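PDB 1VI0: fatty acid metabolism regulator protein from Bacillus subtilis, which represses genes for fatty acid transport and beta-oxidation by binding DNA as a homodimer, a binding that long-chain fatty acyl-CoA inhibits. Local coordinates for residues T80-L85 with V185-V190; K91-L96 with E164-W169; D15-V20 with S32-Q37. All coordinates share one frame; numbering follows the deposited sequence.

Interaction 1 (T80-L85 with V185-V190); sequences TAKEKL and VLELLV
With its first torsion near 180° (chi1 174°) and the rest of the chain extended, Lys82 carries its amine across to the carboxylate of Glu187. Glu187 reaches the meeting point differently: its CB starts away from helix 81-97, and a bend at chi2 (-62°) brings the carboxylate back toward the lysine. The salt bridge is short, with NZ of Lys82 2.6 Å from OE2 of Glu187 and lying on the syn side of that oxygen. The second oxygen, OE1 of Glu187, stands 3.7 Å from the same NZ, so one oxygen does the gripping.

Along its length the lysine chain behaves as a hydrocarbon. Leu186 lies across it, nearly perpendicular, its CD2 3.9 Å from CE of Lys82, while CG2 of Val190 meets CG of Lys82 at 4.1 Å. The other branch of Leu186 turns inward, where CD1 packs on CB of Leu85 at 4.0 Å. Branched leucine and valine suit these places because they fill the space between two helices that run roughly antiparallel, at 142°, with axes 10.6 Å apart.

Helix 81-97 starts here with a capping box: OG1 of Thr80 accepts from N of Glu83, and Glu83 OE1 in return accepts from N of Thr80. Glu144 takes up the next two amides, those of Ala81 and Lys82. The second subunit also reaches the contact: its His194 packs on both Lys82 and Val190, and the contact thus borders the dimer interface of this TetR-family regulator.

Chemically this is an amphipathic seam, in which buried aliphatic groups are likely to keep water from the inner side while a lysine-glutamate pair at the partly exposed margin probably adds charge complementarity to the fit.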
loop_
_atom_site.group_PDB
_atom_site.type_symbol
_atom_site.label_atom_id
_atom_site.label_comp_id
_atom_site.label_asym_id
_atom_site.label_seq_id
_atom_site.Cartn_x
_atom_site.Cartn_y
_atom_site.Cartn_z
ATOM N N THR A 80 22.203 -11.773 -12.788
ATOM C CA THR A 80 20.856 -12.165 -13.113
ATOM C C THR A 80 19.787 -11.248 -12.535
ATOM O O THR A 80 20.021 -10.486 -11.604
ATOM C CB THR A 80 20.588 -13.637 -12.647
ATOM O OG1 THR A 80 20.525 -13.593 -11.211
ATOM C CG2 THR A 80 21.775 -14.523 -13.048
ATOM N N ALA A 81 18.605 -11.355 -13.102
ATOM C CA ALA A 81 17.464 -10.567 -12.603
ATOM C C ALA A 81 17.199 -10.955 -11.148
ATOM O O ALA A 81 16.962 -10.074 -10.325
ATOM C CB ALA A 81 16.269 -10.827 -13.489
ATOM N N LYS A 82 17.297 -12.267 -10.830
ATOM C CA LYS A 82 17.068 -12.698 -9.434
ATOM C C LYS A 82 18.099 -12.091 -8.505
ATOM O O LYS A 82 17.713 -11.579 -7.459
ATOM C CB LYS A 82 17.040 -14.223 -9.357
ATOM C CG LYS A 82 16.963 -14.794 -7.927
ATOM C CD LYS A 82 16.877 -16.339 -7.951
ATOM C CE LYS A 82 16.709 -16.781 -6.481
ATOM N NZ LYS A 82 16.738 -18.263 -6.394
ATOM N N GLU A 83 19.383 -12.045 -8.879
ATOM C CA GLU A 83 20.420 -11.399 -8.075
ATOM C C GLU A 83 20.185 -9.924 -7.871
ATOM O O GLU A 83 20.290 -9.345 -6.757
ATOM C CB GLU A 83 21.795 -11.630 -8.776
ATOM C CG GLU A 83 22.282 -13.041 -8.577
ATOM C CD GLU A 83 23.426 -13.441 -9.518
ATOM O OE1 GLU A 83 23.640 -12.819 -10.559
ATOM O OE2 GLU A 83 24.082 -14.458 -9.171
ATOM N N LYS A 84 19.781 -9.218 -8.944
ATOM C CA LYS A 84 19.422 -7.797 -8.758
ATOM C C LYS A 84 18.248 -7.600 -7.828
ATOM O O LYS A 84 18.287 -6.704 -6.983
ATOM C CB LYS A 84 19.157 -7.168 -10.128
ATOM C CG LYS A 84 20.404 -7.214 -11.040
ATOM C CD LYS A 84 19.975 -6.681 -12.423
ATOM C CE LYS A 84 20.983 -7.013 -13.507
ATOM N NZ LYS A 84 22.283 -6.347 -13.306
ATOM N N LEU A 85 17.184 -8.398 -7.943
ATOM C CA LEU A 85 16.008 -8.234 -7.059
ATOM C C LEU A 85 16.365 -8.559 -5.633
ATOM O O LEU A 85 15.940 -7.880 -4.703
ATOM C CB LEU A 85 14.925 -9.189 -7.597
ATOM C CG LEU A 85 14.272 -8.698 -8.901
ATOM C CD1 LEU A 85 13.164 -9.682 -9.289
ATOM C CD2 LEU A 85 13.643 -7.320 -8.625
ATOM N N VAL A 185 11.247 -13.553 0.812
ATOM C CA VAL A 185 10.364 -12.647 0.011
ATOM C C VAL A 185 10.788 -12.782 -1.469
ATOM O O VAL A 185 9.936 -13.070 -2.313
ATOM C CB VAL A 185 10.531 -11.218 0.488
ATOM C CG1 VAL A 185 9.715 -10.330 -0.495
ATOM C CG2 VAL A 185 9.864 -11.040 1.871
ATOM N N LEU A 186 12.090 -12.692 -1.681
ATOM C CA LEU A 186 12.620 -12.990 -3.049
ATOM C C LEU A 186 12.114 -14.280 -3.608
ATOM O O LEU A 186 11.580 -14.345 -4.756
ATOM C CB LEU A 186 14.170 -13.032 -2.944
ATOM C CG LEU A 186 14.829 -13.513 -4.238
ATOM C CD1 LEU A 186 14.732 -12.447 -5.358
ATOM C CD2 LEU A 186 16.298 -13.792 -3.957
ATOM N N GLU A 187 12.224 -15.447 -2.890
ATOM C CA GLU A 187 11.787 -16.716 -3.417
ATOM C C GLU A 187 10.298 -16.784 -3.735
ATOM O O GLU A 187 9.879 -17.464 -4.710
ATOM C CB GLU A 187 12.260 -17.855 -2.491
ATOM C CG GLU A 187 13.797 -18.011 -2.509
ATOM C CD GLU A 187 14.308 -18.376 -3.906
ATOM O OE1 GLU A 187 13.531 -18.858 -4.745
ATOM O OE2 GLU A 187 15.524 -18.208 -4.145
ATOM N N LEU A 188 9.467 -16.111 -2.948
ATOM C CA LEU A 188 8.045 -16.026 -3.182
ATOM C C LEU A 188 7.808 -15.288 -4.528
ATOM O O LEU A 188 6.979 -15.804 -5.290
ATOM C CB LEU A 188 7.311 -15.230 -2.077
ATOM C CG LEU A 188 7.094 -16.146 -0.785
ATOM C CD1 LEU A 188 6.827 -15.319 0.406
ATOM C CD2 LEU A 188 5.964 -17.109 -1.146
ATOM N N LEU A 189 8.523 -14.219 -4.809
ATOM C CA LEU A 189 8.344 -13.466 -6.074
ATOM C C LEU A 189 8.858 -14.278 -7.264
ATOM O O LEU A 189 8.212 -14.318 -8.327
ATOM C CB LEU A 189 9.079 -12.117 -5.981
ATOM C CG LEU A 189 8.476 -11.090 -4.966
ATOM C CD1 LEU A 189 9.382 -9.944 -4.712
ATOM C CD2 LEU A 189 7.107 -10.630 -5.498
ATOM N N VAL A 190 9.945 -15.014 -7.085
ATOM C CA VAL A 190 10.596 -15.799 -8.109
ATOM C C VAL A 190 9.800 -17.014 -8.507
ATOM O O VAL A 190 9.653 -17.248 -9.701
ATOM C CB VAL A 190 12.061 -16.118 -7.717
ATOM C CG1 VAL A 190 12.616 -17.204 -8.634
ATOM C CG2 VAL A 190 12.898 -14.869 -7.713
#

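Interaction 2 (K91-L96 with E164-W169); sequences KHFSLL and ETVTTW
Val166 is the bump at the centre of this contact, and His92, Phe93 and Leu96 form the hollow that takes it. Its two methyls divide the work. CG1, anti to the valine's own backbone N (chi1 -178°), presses on CD1 of Leu96 at 3.6 Å, the two side chains set almost square to each other. CG2 enters between two rings: it lies 3.7 Å from CE1 of Phe93 and 4.0 Å from NE2 of His92, approaching both obliquely. A beta-branched residue suits this place because its two methyls diverge at CB, close to the backbone, and reach different walls of the hollow.

Phe93 extends past Val166 toward Thr165, and CZ of the ring meets the threonine methyl CG2 at 3.8 Å. The threonine hydroxyl is occupied by the carbonyl of Thr161 in its own helix, which leaves the methyl for the aromatic ring.

Helices 81-97 and 151-171 run nearly parallel here, 27° apart with axes separated by 11.0 Å, as part of the all-helical ligand-binding and dimerization domain of a TetR-family repressor. The bound dodecyl-CoA touches His92 and Leu95, so the first helix packs on Val166 and also lines the pocket. ND1 of His92 is hydrogen-bonded to Tyr128 OH, a tether that would limit rotation of the imidazole. On helix 151-171, Glu164 forms a salt bridge with Arg111 of the second subunit, which places this helix at the dimer interface.

At the far end the bulk comes from the other helix. Trp169 brings CH2 of its indole edge to within 3.6 Å of the carbonyl O of Leu96, near the ring plane, and CZ3 lies 4.4 Å from CB of Leu96. Tyr176 meets the same indole in an edge-to-face stack, while Ala103, from helix 100-109, also packs against it.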
loop_
_atom_site.group_PDB
_atom_site.type_symbol
_atom_site.label_atom_id
_atom_site.label_comp_id
_atom_site.label_asym_id
_atom_site.label_seq_id
_atom_site.Cartn_x
_atom_site.Cartn_y
_atom_site.Cartn_z
ATOM N N LYS A 91 18.214 -4.213 0.284
ATOM C CA LYS A 91 18.555 -2.826 0.479
ATOM C C LYS A 91 17.329 -2.004 0.924
ATOM O O LYS A 91 17.500 -1.167 1.829
ATOM C CB LYS A 91 19.330 -2.224 -0.667
ATOM C CG LYS A 91 20.652 -2.980 -0.912
ATOM C CD LYS A 91 21.731 -2.404 -0.003
ATOM C CE LYS A 91 22.511 -3.494 0.712
ATOM N NZ LYS A 91 21.699 -4.118 1.817
ATOM N N HIS A 92 16.192 -2.326 0.375
ATOM C CA HIS A 92 14.934 -1.623 0.774
ATOM C C HIS A 92 14.666 -1.886 2.265
ATOM O O HIS A 92 14.475 -0.988 3.091
ATOM C CB HIS A 92 13.818 -2.042 -0.133
ATOM C CG HIS A 92 12.470 -1.398 0.015
ATOM N ND1 HIS A 92 11.643 -1.086 -1.057
ATOM C CD2 HIS A 92 11.778 -1.082 1.118
ATOM C CE1 HIS A 92 10.484 -0.630 -0.569
ATOM N NE2 HIS A 92 10.552 -0.591 0.772
ATOM N N PHE A 93 14.680 -3.162 2.655
ATOM C CA PHE A 93 14.405 -3.570 4.044
ATOM C C PHE A 93 15.433 -2.968 5.001
ATOM O O PHE A 93 15.016 -2.387 6.013
ATOM C CB PHE A 93 14.445 -5.128 4.089
ATOM C CG PHE A 93 13.226 -5.787 3.504
ATOM C CD1 PHE A 93 12.134 -5.091 2.971
ATOM C CD2 PHE A 93 13.069 -7.174 3.672
ATOM C CE1 PHE A 93 11.031 -5.777 2.542
ATOM C CE2 PHE A 93 11.947 -7.844 3.228
ATOM C CZ PHE A 93 10.890 -7.120 2.657
ATOM N N SER A 94 16.713 -3.004 4.623
ATOM C CA SER A 94 17.782 -2.491 5.447
ATOM C C SER A 94 17.676 -0.998 5.732
ATOM O O SER A 94 17.923 -0.522 6.854
ATOM C CB SER A 94 19.184 -2.799 4.877
ATOM O OG SER A 94 19.381 -4.222 4.951
ATOM N N LEU A 95 17.422 -0.202 4.738
ATOM C CA LEU A 95 17.233 1.250 4.881
ATOM C C LEU A 95 16.167 1.559 5.919
ATOM O O LEU A 95 16.463 2.252 6.917
ATOM C CB LEU A 95 16.801 1.762 3.508
ATOM C CG LEU A 95 16.858 3.258 3.188
ATOM C CD1 LEU A 95 15.495 3.806 2.842
ATOM C CD2 LEU A 95 17.557 4.084 4.243
ATOM N N LEU A 96 14.996 0.948 5.783
ATOM C CA LEU A 96 13.880 1.179 6.668
ATOM C C LEU A 96 14.104 0.575 8.040
ATOM O O LEU A 96 13.772 1.202 9.062
ATOM C CB LEU A 96 12.567 0.756 6.020
ATOM C CG LEU A 96 12.261 1.506 4.688
ATOM C CD1 LEU A 96 10.838 1.181 4.239
ATOM C CD2 LEU A 96 12.372 3.006 4.915
ATOM N N GLU A 164 4.246 -4.191 1.229
ATOM C CA GLU A 164 3.266 -4.694 2.257
ATOM C C GLU A 164 4.066 -5.436 3.344
ATOM O O GLU A 164 3.600 -5.433 4.511
ATOM C CB GLU A 164 2.249 -5.613 1.600
ATOM C CG GLU A 164 1.285 -6.277 2.573
ATOM C CD GLU A 164 0.396 -5.257 3.293
ATOM O OE1 GLU A 164 0.248 -4.126 2.835
ATOM O OE2 GLU A 164 -0.102 -5.673 4.375
ATOM N N THR A 165 5.165 -6.047 2.941
ATOM C CA THR A 165 6.021 -6.692 3.986
ATOM C C THR A 165 6.510 -5.664 4.973
ATOM O O THR A 165 6.425 -5.845 6.232
ATOM C CB THR A 165 7.136 -7.543 3.348
ATOM O OG1 THR A 165 6.567 -8.532 2.490
ATOM C CG2 THR A 165 7.824 -8.292 4.520
ATOM N N VAL A 166 6.898 -4.464 4.511
ATOM C CA VAL A 166 7.348 -3.384 5.369
ATOM C C VAL A 166 6.152 -2.892 6.186
ATOM O O VAL A 166 6.236 -2.691 7.396
ATOM C CB VAL A 166 8.001 -2.258 4.556
ATOM C CG1 VAL A 166 8.479 -1.187 5.567
ATOM C CG2 VAL A 166 9.251 -2.770 3.813
ATOM N N THR A 167 5.020 -2.638 5.570
ATOM C CA THR A 167 3.829 -2.148 6.324
ATOM C C THR A 167 3.423 -3.098 7.431
ATOM O O THR A 167 3.188 -2.663 8.587
ATOM C CB THR A 167 2.704 -1.944 5.297
ATOM O OG1 THR A 167 3.024 -0.796 4.511
ATOM C CG2 THR A 167 1.374 -1.691 6.027
ATOM N N THR A 168 3.452 -4.382 7.220
ATOM C CA THR A 168 3.089 -5.376 8.234
ATOM C C THR A 168 4.063 -5.270 9.389
ATOM O O THR A 168 3.617 -5.163 10.558
ATOM C CB THR A 168 2.984 -6.754 7.591
ATOM O OG1 THR A 168 1.851 -6.776 6.671
ATOM C CG2 THR A 168 2.761 -7.821 8.649
ATOM N N TRP A 169 5.351 -5.162 9.112
ATOM C CA TRP A 169 6.365 -4.956 10.178
ATOM C C TRP A 169 6.199 -3.640 10.901
ATOM O O TRP A 169 6.166 -3.574 12.162
ATOM C CB TRP A 169 7.689 -5.057 9.461
ATOM C CG TRP A 169 8.867 -4.597 10.203
ATOM C CD1 TRP A 169 9.574 -5.300 11.142
ATOM C CD2 TRP A 169 9.575 -3.378 10.023
ATOM N NE1 TRP A 169 10.651 -4.608 11.560
ATOM C CE2 TRP A 169 10.689 -3.399 10.855
ATOM C CE3 TRP A 169 9.381 -2.271 9.125
ATOM C CZ2 TRP A 169 11.594 -2.357 10.931
ATOM C CZ3 TRP A 169 10.273 -1.255 9.218
ATOM C CH2 TRP A 169 11.386 -1.279 10.089
#

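Interaction 3 (D15-V20 with S32-Q37); sequences DAAVEV and SKIAKQ
Ala16 and Val20 receive Gln37 so closely that the aliphatic part of the glutamine is wedged against helix 9-24. CB of Ala16 is 3.5 Å from CG of Gln37, and CG2 of Val20 comes to 3.4 Å from Gln37 CB. The valine and glutamine side chains run alongside one another, pointing opposite ways; the glutamine's first torsion (chi1 173°) swings CG away from its own N, and CG then rests on the alanine methyl.

Deeper in, Ile34 lays its CG2 over the backbone of Ala17, 4.0 Å from the amide N, while its CG1 faces CG1 of Val20 at 4.2 Å. Small residues suit this crossing: with Ala16 and Ala17 on helix 9-24, the axes of the two segments come to 8.6 Å at 118°. Ile55 of helix 52-75 touches both Ala17 and Ile34 and extends the apolar core.

The outer side is looser and polar. A bend at chi2 brings the Glu19 carboxylate beside the Gln37 amide, their planes 58° apart. OE2 of Glu19 lies 3.0 Å from NE2 of Gln37, yet the angle is too poor for a hydrogen bond, and Glu19 OE1 faces Gln37 OE1 at 3.0 Å, acceptor to acceptor, so the modelled orientation of these groups is doubtful. Glu23 sets another carboxylate close to Glu19, which might raise the proton affinity of the pair. With an alanine in place of Glu19, the Gln37 amide would probably lose its polar neighbour and be freer to turn toward solvent. Lys33 sends its amine away from the contact.

Such steep packing of a first helix on a second is characteristic of the TetR-type DNA-binding domain, in which helix 31-38 opens the predicted helix-turn-helix and helix 42-48 follows, consistent with its being the recognition helix.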
loop_
_atom_site.group_PDB
_atom_site.type_symbol
_atom_site.label_atom_id
_atom_site.label_comp_id
_atom_site.label_asym_id
_atom_site.label_seq_id
_atom_site.Cartn_x
_atom_site.Cartn_y
_atom_site.Cartn_z
ATOM N N ASP A 15 15.980 16.101 8.210
ATOM C CA ASP A 15 16.102 15.092 9.261
ATOM C C ASP A 15 15.207 15.370 10.426
ATOM O O ASP A 15 14.561 14.485 11.022
ATOM C CB ASP A 15 17.579 14.987 9.668
ATOM C CG ASP A 15 18.420 14.171 8.723
ATOM O OD1 ASP A 15 17.972 13.702 7.672
ATOM O OD2 ASP A 15 19.638 13.998 9.039
ATOM N N ALA A 16 15.057 16.670 10.780
ATOM C CA ALA A 16 14.144 17.012 11.862
ATOM C C ALA A 16 12.714 16.763 11.413
ATOM O O ALA A 16 11.885 16.279 12.175
ATOM C CB ALA A 16 14.334 18.465 12.256
ATOM N N ALA A 17 12.426 17.046 10.138
ATOM C CA ALA A 17 11.090 16.796 9.590
ATOM C C ALA A 17 10.724 15.313 9.716
ATOM O O ALA A 17 9.617 15.007 10.142
ATOM C CB ALA A 17 11.007 17.211 8.148
ATOM N N VAL A 18 11.683 14.430 9.408
ATOM C CA VAL A 18 11.354 12.990 9.545
ATOM C C VAL A 18 10.883 12.666 10.934
ATOM O O VAL A 18 9.916 11.965 11.163
ATOM C CB VAL A 18 12.565 12.119 9.159
ATOM C CG1 VAL A 18 12.267 10.650 9.492
ATOM C CG2 VAL A 18 12.851 12.251 7.684
ATOM N N GLU A 19 11.630 13.154 11.928
ATOM C CA GLU A 19 11.328 12.922 13.317
ATOM C C GLU A 19 9.989 13.453 13.755
ATOM O O GLU A 19 9.158 12.747 14.329
ATOM C CB GLU A 19 12.442 13.568 14.162
ATOM C CG GLU A 19 12.421 12.943 15.564
ATOM C CD GLU A 19 12.239 13.994 16.627
ATOM O OE1 GLU A 19 11.230 14.753 16.577
ATOM O OE2 GLU A 19 13.115 14.059 17.520
ATOM N N VAL A 20 9.744 14.745 13.466
ATOM C CA VAL A 20 8.503 15.378 13.874
ATOM C C VAL A 20 7.299 14.751 13.208
ATOM O O VAL A 20 6.309 14.436 13.871
ATOM C CB VAL A 20 8.551 16.899 13.589
ATOM C CG1 VAL A 20 7.207 17.527 13.853
ATOM C CG2 VAL A 20 9.665 17.570 14.378
ATOM N N SER A 32 6.713 25.531 12.478
ATOM C CA SER A 32 7.244 25.938 13.766
ATOM C C SER A 32 7.777 24.754 14.566
ATOM O O SER A 32 8.832 24.869 15.175
ATOM C CB SER A 32 6.197 26.689 14.589
ATOM O OG SER A 32 5.172 25.787 15.023
ATOM N N LYS A 33 7.061 23.629 14.570
ATOM C CA LYS A 33 7.490 22.445 15.325
ATOM C C LYS A 33 8.774 21.866 14.743
ATOM O O LYS A 33 9.686 21.462 15.470
ATOM C CB LYS A 33 6.364 21.397 15.333
ATOM C CG LYS A 33 5.025 21.938 15.822
ATOM C CD LYS A 33 3.993 20.837 16.009
ATOM C CE LYS A 33 2.598 21.439 16.180
ATOM N NZ LYS A 33 2.626 22.549 17.185
ATOM N N ILE A 34 8.871 21.860 13.409
ATOM C CA ILE A 34 10.064 21.355 12.717
ATOM C C ILE A 34 11.256 22.254 12.998
ATOM O O ILE A 34 12.364 21.790 13.298
ATOM C CB ILE A 34 9.792 21.235 11.203
ATOM C CG1 ILE A 34 8.621 20.284 10.964
ATOM C CG2 ILE A 34 11.053 20.815 10.462
ATOM C CD1 ILE A 34 8.177 20.124 9.546
ATOM N N ALA A 35 11.020 23.577 12.907
ATOM C CA ALA A 35 12.047 24.560 13.225
ATOM C C ALA A 35 12.610 24.349 14.637
ATOM O O ALA A 35 13.819 24.225 14.806
ATOM C CB ALA A 35 11.462 25.973 13.100
ATOM N N LYS A 36 11.723 24.203 15.606
ATOM C CA LYS A 36 12.118 23.935 16.993
ATOM C C LYS A 36 12.942 22.667 17.060
ATOM O O LYS A 36 14.100 22.680 17.497
ATOM C CB LYS A 36 10.862 23.794 17.864
ATOM N N GLN A 37 12.405 21.578 16.482
ATOM C CA GLN A 37 13.151 20.332 16.418
ATOM C C GLN A 37 14.500 20.500 15.768
ATOM O O GLN A 37 15.498 19.913 16.255
ATOM C CB GLN A 37 12.326 19.242 15.709
ATOM C CG GLN A 37 13.146 17.966 15.468
ATOM C CD GLN A 37 13.382 17.211 16.761
ATOM O OE1 GLN A 37 12.524 17.208 17.649
ATOM N NE2 GLN A 37 14.544 16.564 16.858
#

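Interactions 1 and 2 belong to one helical bundle and share helix 81-97, with centres about 16 Å apart; they touch where CG2 of Val185 lies 4.0 Å from CE2 of Phe93. Along the chain, both segments of interaction 2 fall between those of interaction 1. A bound dodecyl-CoA comes to about 4 Å from the side chain of His92, while the distance to a bound ligand is about 13 Å from the side chains of Leu85 and of Ala17. Interaction 3 stands apart in the DNA-binding region, its nearest atoms about 9 Å from interaction 2. Helix 100-109 touches Val18 as well as Leu96 and Val166, a path by which ligand binding could be felt there.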